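Local coordinates for protein platelet aggregation factor Sm-hPAF (Streptococcus mitis, PDB 4GWI) that binds fucose-containing Lewis-type glycans through its F-type lectin domain, part of a cholesterol-dependent cytolysin that probably forms pores in host membranes, at residues S22-G27 and H48-D53; A55-D60 and V125-K130; H44-T49 and S137-E142. The protein carries 2 engineered substitutions. One frame throughout, in Å; residues are numbered along the deposited sequence.

Contact 1: S22-G27 and H48-D53; sequences STAHGG and HTNFED. Engineered in segment 22-27: H25 (natural residue Tyr). With FUC (alpha-L-fucopyranose), chain B.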
# COMPACT_ATOMS: atom_id res chain seq x y z
N SER A 22 11.43 4.49 -5.92
CA SER A 22 12.62 3.96 -6.44
C SER A 22 12.57 2.45 -6.07
O SER A 22 11.69 2.05 -5.26
CB SER A 22 13.86 4.58 -5.68
OG SER A 22 13.73 4.47 -4.24
N THR A 23 13.55 1.69 -6.58
CA THR A 23 13.60 0.25 -6.28
C THR A 23 14.97 -0.15 -5.82
O THR A 23 15.94 0.30 -6.47
CB THR A 23 13.20 -0.54 -7.59
OG1 THR A 23 11.85 -0.10 -7.98
CG2 THR A 23 13.20 -2.05 -7.32
N ALA A 24 15.08 -0.92 -4.75
CA ALA A 24 16.35 -1.41 -4.26
C ALA A 24 16.20 -2.86 -3.91
O ALA A 24 15.07 -3.33 -3.65
CB ALA A 24 16.74 -0.65 -2.98
N HIS A 25 17.32 -3.56 -3.85
CA HIS A 25 17.32 -4.96 -3.41
C HIS A 25 16.35 -5.84 -4.21
O HIS A 25 15.86 -6.86 -3.68
CB HIS A 25 17.01 -5.13 -1.93
CG HIS A 25 18.10 -4.52 -1.03
ND1 HIS A 25 19.36 -5.04 -1.02
CD2 HIS A 25 18.07 -3.45 -0.13
CE1 HIS A 25 20.11 -4.33 -0.15
NE2 HIS A 25 19.35 -3.34 0.37
N GLY A 26 16.14 -5.45 -5.47
CA GLY A 26 15.25 -6.26 -6.36
C GLY A 26 13.78 -6.13 -5.97
O GLY A 26 12.99 -6.95 -6.50
N GLY A 27 13.35 -5.21 -5.07
CA GLY A 27 11.96 -5.29 -4.48
C GLY A 27 10.93 -4.56 -5.37
O GLY A 27 10.36 -3.53 -5.01
N HIS A 48 10.56 -3.00 -2.12
CA HIS A 48 11.61 -2.23 -1.35
C HIS A 48 12.04 -1.07 -2.18
O HIS A 48 12.43 -1.24 -3.36
CB HIS A 48 12.85 -3.20 -1.16
CG HIS A 48 13.72 -2.86 0.00
ND1 HIS A 48 14.29 -1.61 0.22
CD2 HIS A 48 14.18 -3.71 1.00
CE1 HIS A 48 15.06 -1.70 1.36
NE2 HIS A 48 14.98 -2.96 1.84
N THR A 49 11.95 0.13 -1.60
CA THR A 49 12.51 1.30 -2.29
C THR A 49 13.94 1.58 -1.75
O THR A 49 14.43 0.88 -0.84
CB THR A 49 11.71 2.56 -2.04
OG1 THR A 49 11.76 2.93 -0.65
CG2 THR A 49 10.15 2.38 -2.33
N ASN A 50 14.56 2.61 -2.35
CA ASN A 50 15.81 3.04 -1.72
C ASN A 50 15.48 3.59 -0.33
O ASN A 50 14.38 3.95 0.01
CB ASN A 50 16.37 4.17 -2.56
CG ASN A 50 16.84 3.72 -3.94
OD1 ASN A 50 17.20 2.56 -4.14
ND2 ASN A 50 17.01 4.69 -4.84
N PHE A 51 16.55 3.71 0.47
CA PHE A 51 16.47 4.55 1.68
C PHE A 51 16.45 5.96 1.17
O PHE A 51 17.40 6.43 0.46
CB PHE A 51 17.75 4.38 2.53
CG PHE A 51 17.82 3.16 3.35
CD1 PHE A 51 17.70 3.20 4.80
CD2 PHE A 51 18.07 1.94 2.74
CE1 PHE A 51 17.77 2.02 5.52
CE2 PHE A 51 18.07 0.76 3.47
CZ PHE A 51 17.95 0.79 4.87
N GLU A 52 15.36 6.68 1.40
CA GLU A 52 15.19 8.01 0.81
C GLU A 52 14.16 8.73 1.63
O GLU A 52 13.50 8.13 2.52
CB GLU A 52 14.79 7.95 -0.66
CG GLU A 52 13.36 7.29 -0.87
CD GLU A 52 13.08 7.16 -2.34
OE1 GLU A 52 13.48 8.02 -3.20
OE2 GLU A 52 12.45 6.14 -2.67
N ASP A 53 14.03 10.03 1.37
CA ASP A 53 12.95 10.78 2.03
C ASP A 53 11.61 10.62 1.34
O ASP A 53 11.53 10.65 0.11
CB ASP A 53 13.31 12.27 2.02
CG ASP A 53 14.60 12.56 2.87
OD1 ASP A 53 15.15 11.69 3.61
OD2 ASP A 53 15.07 13.71 2.71
C1 FUC B . 17.62 -6.68 5.68
C2 FUC B . 17.66 -5.20 6.03
C3 FUC B . 18.29 -4.40 4.94
C4 FUC B . 17.49 -4.62 3.67
C5 FUC B . 17.50 -6.11 3.40
C6 FUC B . 16.75 -6.46 2.13
O2 FUC B . 18.40 -5.04 7.23
O3 FUC B . 18.28 -3.08 5.29
O4 FUC B . 16.19 -4.13 3.87
O5 FUC B . 16.94 -6.83 4.46
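The hydroxyl of S22 is gripped twice by the facing segment: OG donates to E52 OE2 at 2.6 Å, meeting the oxygen from above the carboxylate plane, and accepts the backbone N-H of N50 at 2.8 Å. A serine suits this place because one hydroxyl can donate to the carboxylate and accept an N-H; with chi1 at 52° OG sits between the backbone N and the carbonyl carbon of S22, facing both partners. E52 OE2 also takes a bond from S21. Two backbone bonds hold the other end. A24 N reaches H48 O at 3.0 Å, and H48 N donates its N-H to G27 O at 2.9 Å. G27 closes a type I' turn from A24, whose middle residues, H25 and G26, both have positive phi.

The imidazole of H48 is fixed by its two nitrogens. ND1 donates almost within the ring plane to T49 O, while NE2 and fucose O4 share a nearly straight 2.6 Å hydrogen bond at the ring edge. H25, an engineered replacement of tyrosine, brings its CD2 over one face of H48 in an edge-to-face pair with planes at 62°; its own face carries the C6 methyl of fucose, 3.9 Å from CG. F51 turns its ring edge to fucose O3, and R75 and R83 also hydrogen-bond the fucose. Farther from it, the A24 methyl packs on N50 OD1 and T49 O.

Both segments belong to the long connection between strands 17-20 and 56-61, where T49 packs against A55 and pairs through its backbone with L136.

Contact 2: A55-D60 and V125-K130; sequences AWWQVD and VKVELK. With MG (magnesium ion), chain E.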
# COMPACT_ATOMS: atom_id res chain seq x y z
N ALA A 55 9.51 8.15 0.81
CA ALA A 55 9.33 7.02 -0.18
C ALA A 55 7.80 6.79 -0.34
O ALA A 55 7.00 7.00 0.59
CB ALA A 55 9.96 5.79 0.44
N TRP A 56 7.46 6.28 -1.52
CA TRP A 56 6.04 6.00 -1.74
C TRP A 56 5.88 4.80 -2.71
O TRP A 56 6.80 4.45 -3.44
CB TRP A 56 5.25 7.27 -2.26
CG TRP A 56 5.81 7.82 -3.58
CD1 TRP A 56 6.76 8.87 -3.72
CD2 TRP A 56 5.64 7.29 -4.92
NE1 TRP A 56 7.06 9.06 -5.06
CE2 TRP A 56 6.43 8.14 -5.83
CE3 TRP A 56 4.81 6.29 -5.49
CZ2 TRP A 56 6.52 7.87 -7.22
CZ3 TRP A 56 4.89 6.04 -6.86
CH2 TRP A 56 5.74 6.82 -7.72
N TRP A 57 4.66 4.26 -2.69
CA TRP A 57 4.29 3.14 -3.61
C TRP A 57 2.86 3.43 -4.04
O TRP A 57 2.06 4.02 -3.27
CB TRP A 57 4.36 1.87 -2.73
CG TRP A 57 3.82 0.67 -3.50
CD1 TRP A 57 4.60 -0.30 -4.24
CD2 TRP A 57 2.44 0.24 -3.60
NE1 TRP A 57 3.72 -1.26 -4.80
CE2 TRP A 57 2.46 -0.97 -4.42
CE3 TRP A 57 1.22 0.73 -3.08
CZ2 TRP A 57 1.29 -1.62 -4.79
CZ3 TRP A 57 0.04 0.08 -3.43
CH2 TRP A 57 0.10 -1.13 -4.22
N GLN A 58 2.48 3.05 -5.28
CA GLN A 58 1.14 3.36 -5.78
C GLN A 58 0.65 2.21 -6.64
O GLN A 58 1.46 1.55 -7.34
CB GLN A 58 1.26 4.61 -6.66
CG GLN A 58 -0.09 5.01 -7.28
CD GLN A 58 0.17 6.30 -8.04
OE1 GLN A 58 0.54 6.25 -9.22
NE2 GLN A 58 0.08 7.38 -7.32
N VAL A 59 -0.67 1.94 -6.60
CA VAL A 59 -1.26 1.06 -7.62
C VAL A 59 -2.31 1.89 -8.39
O VAL A 59 -3.06 2.71 -7.83
CB VAL A 59 -1.89 -0.16 -6.95
CG1 VAL A 59 -2.90 0.22 -5.82
CG2 VAL A 59 -2.51 -1.14 -8.05
N ASP A 60 -2.33 1.62 -9.71
CA ASP A 60 -3.37 2.21 -10.65
C ASP A 60 -4.43 1.16 -10.79
O ASP A 60 -4.18 0.07 -11.42
CB ASP A 60 -2.67 2.53 -11.95
CG ASP A 60 -3.61 3.14 -12.96
OD1 ASP A 60 -4.78 3.21 -12.67
OD2 ASP A 60 -3.07 3.43 -14.05
N VAL A 125 -4.29 4.23 -5.51
CA VAL A 125 -4.13 4.06 -4.07
C VAL A 125 -2.64 4.23 -3.80
O VAL A 125 -1.81 3.52 -4.50
CB VAL A 125 -4.61 2.66 -3.62
CG1 VAL A 125 -4.32 2.51 -2.09
CG2 VAL A 125 -6.09 2.50 -3.94
N LYS A 126 -2.27 5.10 -2.88
CA LYS A 126 -0.83 5.36 -2.68
C LYS A 126 -0.53 5.21 -1.19
O LYS A 126 -1.35 5.56 -0.34
CB LYS A 126 -0.59 6.79 -3.20
CG LYS A 126 0.80 7.22 -3.20
CD LYS A 126 0.80 8.56 -4.05
CE LYS A 126 2.28 8.86 -4.10
NZ LYS A 126 2.33 10.33 -4.25
N VAL A 127 0.67 4.70 -0.87
CA VAL A 127 1.17 4.64 0.52
C VAL A 127 2.37 5.58 0.46
O VAL A 127 3.27 5.40 -0.34
CB VAL A 127 1.58 3.20 0.95
CG1 VAL A 127 2.20 3.23 2.37
CG2 VAL A 127 0.35 2.28 0.82
N GLU A 128 2.40 6.53 1.40
CA GLU A 128 3.51 7.57 1.39
C GLU A 128 4.12 7.59 2.78
O GLU A 128 3.44 7.92 3.76
CB GLU A 128 2.91 8.97 1.17
CG GLU A 128 2.35 9.15 -0.19
CD GLU A 128 1.77 10.57 -0.47
OE1 GLU A 128 1.58 11.34 0.49
OE2 GLU A 128 1.49 10.85 -1.67
N LEU A 129 5.43 7.30 2.86
CA LEU A 129 6.13 7.50 4.15
C LEU A 129 6.40 8.98 4.35
O LEU A 129 6.61 9.67 3.39
CB LEU A 129 7.45 6.74 4.22
CG LEU A 129 7.36 5.23 4.19
CD1 LEU A 129 8.76 4.61 4.40
CD2 LEU A 129 6.32 4.67 5.16
N LYS A 130 6.37 9.40 5.64
CA LYS A 130 6.63 10.83 5.92
C LYS A 130 7.98 11.00 6.61
O LYS A 130 8.32 12.12 7.04
CB LYS A 130 5.51 11.41 6.77
CG LYS A 130 4.27 11.52 5.83
CD LYS A 130 3.00 11.70 6.65
CE LYS A 130 3.13 12.78 7.72
NZ LYS A 130 2.90 14.15 7.15
MG MG E . -1.22 4.04 -15.04
O HOH W 1 2.62 9.55 -7.53
O HOH W 2 -1.90 6.17 -15.23
O HOH W 3 -0.16 4.47 -13.57
O HOH W 4 0.36 4.57 -16.41
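Two neighbouring strands of the five-stranded antiparallel sheet in this F-type lectin beta-sandwich meet here, 56-60 running almost exactly antiparallel to 125-129 with their axes 4.7 Å apart. W57 with V127 and V59 with V125 are hydrogen-bonded pairs, each joined by two N-H to C=O bonds; Q58 with K126, between them, and W56 with E128, beyond W57, are the non-hydrogen-bonded pairs. A fifth bond, L129 N to A55 O at 2.8 Å, extends the pairing past W56.

Side chains alternate between the faces. W57, V59, V125 and V127 form the apolar one, directed into the sandwich: V59 CG1 rests 3.7 Å from V125 CB, and the large indole of W57 reaches L138 and V141 of the opposing sheet while its NE1 donates to A29 O. The other face, with W56, Q58, K126 and E128, mixes an aromatic ring with polar and charged groups. K126, extended with CG anti to the backbone N (chi1 -175°), lays its CE methylene 3.7 Å from W56 CG, over one face of the indole. Its NZ stands 4.5 Å from the centroid of the five-membered ring, 16° off the normal, a cation-pi contact. A lysine suits this spot because its aliphatic chain packs on the ring while its ammonium also salt-bridges E128 OE2 at 2.8 Å, on the anti side of the carboxylate; E128 OE1 forms a second salt bridge, with R101. Q58 NE2 packs against K126 CD.

Near the strand's C-terminal end, D60 turns away from the partner strand and OD1 salt-bridges R123; D60 OD2 binds magnesium at 2.2 Å, together with three waters and Q17.

Contact 3: H44-T49 and S137-E142; sequences HSVTHT and SLAEVE. With CA (calcium ion), chain F; FUC (alpha-L-fucopyranose), chain B.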
# COMPACT_ATOMS: atom_id res chain seq x y z
N HIS A 44 10.55 -13.23 -1.78
CA HIS A 44 10.42 -12.47 -3.05
C HIS A 44 9.07 -11.82 -3.30
O HIS A 44 8.80 -11.51 -4.46
CB HIS A 44 10.80 -13.33 -4.30
CG HIS A 44 12.14 -13.99 -4.17
ND1 HIS A 44 13.25 -13.29 -3.93
CD2 HIS A 44 12.52 -15.33 -4.33
CE1 HIS A 44 14.33 -14.14 -3.93
NE2 HIS A 44 13.89 -15.37 -4.18
N SER A 45 8.24 -11.67 -2.27
CA SER A 45 6.90 -11.10 -2.54
C SER A 45 6.75 -9.78 -1.75
O SER A 45 5.60 -9.35 -1.53
CB SER A 45 5.79 -12.12 -2.17
OG SER A 45 4.55 -11.68 -2.83
N VAL A 46 7.88 -9.13 -1.40
CA VAL A 46 7.82 -7.87 -0.64
C VAL A 46 8.59 -6.83 -1.44
O VAL A 46 9.67 -7.09 -2.00
CB VAL A 46 8.48 -8.04 0.77
CG1 VAL A 46 8.49 -6.72 1.56
CG2 VAL A 46 7.80 -9.21 1.60
N THR A 47 8.02 -5.60 -1.47
CA THR A 47 8.68 -4.54 -2.27
C THR A 47 9.79 -3.88 -1.43
O THR A 47 9.92 -4.14 -0.21
CB THR A 47 7.68 -3.41 -2.57
OG1 THR A 47 7.26 -2.73 -1.35
CG2 THR A 47 6.34 -3.90 -3.20
N HIS A 48 10.56 -3.00 -2.12
CA HIS A 48 11.61 -2.23 -1.35
C HIS A 48 12.04 -1.07 -2.18
O HIS A 48 12.43 -1.24 -3.36
CB HIS A 48 12.85 -3.20 -1.16
CG HIS A 48 13.72 -2.86 0.00
ND1 HIS A 48 14.29 -1.61 0.22
CD2 HIS A 48 14.18 -3.71 1.00
CE1 HIS A 48 15.06 -1.70 1.36
NE2 HIS A 48 14.98 -2.96 1.84
N THR A 49 11.95 0.13 -1.60
CA THR A 49 12.51 1.30 -2.29
C THR A 49 13.94 1.58 -1.75
O THR A 49 14.43 0.88 -0.84
CB THR A 49 11.71 2.56 -2.04
OG1 THR A 49 11.76 2.93 -0.65
CG2 THR A 49 10.15 2.38 -2.33
N SER A 137 8.67 -0.81 2.29
CA SER A 137 8.49 -2.24 1.94
C SER A 137 7.10 -2.70 2.30
O SER A 137 6.74 -2.61 3.46
CB SER A 137 9.52 -3.11 2.68
OG SER A 137 10.85 -2.86 2.14
N LEU A 138 6.38 -3.23 1.32
CA LEU A 138 5.04 -3.76 1.60
C LEU A 138 4.98 -5.20 1.08
O LEU A 138 5.43 -5.48 -0.08
CB LEU A 138 4.01 -2.92 0.79
CG LEU A 138 3.97 -1.50 1.32
CD1 LEU A 138 3.37 -0.59 0.19
CD2 LEU A 138 3.04 -1.45 2.54
N ALA A 139 4.44 -6.12 1.92
CA ALA A 139 4.30 -7.45 1.34
C ALA A 139 3.11 -7.56 0.40
O ALA A 139 3.07 -8.33 -0.50
CB ALA A 139 4.04 -8.40 2.55
N GLU A 140 2.06 -6.74 0.65
CA GLU A 140 0.87 -6.78 -0.25
C GLU A 140 0.01 -5.56 0.13
O GLU A 140 -0.01 -5.14 1.29
CB GLU A 140 0.05 -8.09 0.04
CG GLU A 140 -0.94 -8.37 -1.12
CD GLU A 140 -0.33 -8.96 -2.40
OE1 GLU A 140 0.90 -9.11 -2.58
OE2 GLU A 140 -1.13 -9.19 -3.35
N VAL A 141 -0.66 -5.04 -0.92
CA VAL A 141 -1.75 -4.05 -0.65
C VAL A 141 -2.96 -4.60 -1.41
O VAL A 141 -2.90 -4.91 -2.63
CB VAL A 141 -1.33 -2.70 -1.29
CG1 VAL A 141 -2.51 -1.72 -1.15
CG2 VAL A 141 -0.12 -2.11 -0.55
N GLU A 142 -4.03 -4.76 -0.65
CA GLU A 142 -5.30 -5.28 -1.26
C GLU A 142 -6.34 -4.17 -1.18
O GLU A 142 -6.31 -3.36 -0.22
CB GLU A 142 -5.82 -6.49 -0.43
CG GLU A 142 -4.82 -7.67 -0.58
CD GLU A 142 -5.25 -8.83 0.31
OE1 GLU A 142 -6.07 -8.69 1.27
OE2 GLU A 142 -4.68 -9.95 0.03
CA CA F . 3.20 -9.83 -2.29
C1 FUC B . 17.62 -6.68 5.68
C2 FUC B . 17.66 -5.20 6.03
C3 FUC B . 18.29 -4.40 4.94
C4 FUC B . 17.49 -4.62 3.67
C5 FUC B . 17.50 -6.11 3.40
C6 FUC B . 16.75 -6.46 2.13
O2 FUC B . 18.40 -5.04 7.23
O3 FUC B . 18.28 -3.08 5.29
O4 FUC B . 16.19 -4.13 3.87
O5 FUC B . 16.94 -6.83 4.46
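S137 lays its hydroxyl over one face of the H48 imidazole, OG 3.6 Å from CG, on the ring whose edge holds fucose. That hydroxyl donates to T47 O at 2.8 Å, so a serine here is both small enough to lie against the ring face and polar enough to tie down the chain just before it. T47 OG1, set between the backbone N and carbonyl carbon (chi1 65°), accepts L138 N at 2.9 Å, while T47 N donates to L138 O. The branched side chain of V46 supplies the apolar contact, CG2 meeting the A139 CB methyl at 4.0 Å.

Beyond this the two segments converge on calcium. A139 O lies 2.3 Å and E140 OE1 2.4 Å from calcium, and S45 binds it through both its carbonyl O and OG; the shared cation accounts for S45 O and A139 O lying close together. R31, D34 and N36 complete the site, and G35 N holds E140 OE2.

A139 and E140 form a classic beta bulge opposite Y73 of strand 64-74, while T47 packs on W57 of strand 56-61.

Overall arrangement
After strand 17-20 the chain enters a long excursion. Contact 1 closes a loop within it, bringing 48-53 back against 22-27 at the glycan pocket. The chain then enters strand 56-61, so contact 2 follows contact 1 in series; its partner, 125-130, arrives only after the intervening strands. Contact 3 starts at 44-49, sharing H48 and T49 with contact 1, and closes last at 137-142, so contact 2 nests inside its loop. Packing joins all three, through T49, G27 and W57. The sugar-binding loops are thereby joined to the calcium site and to both sheets.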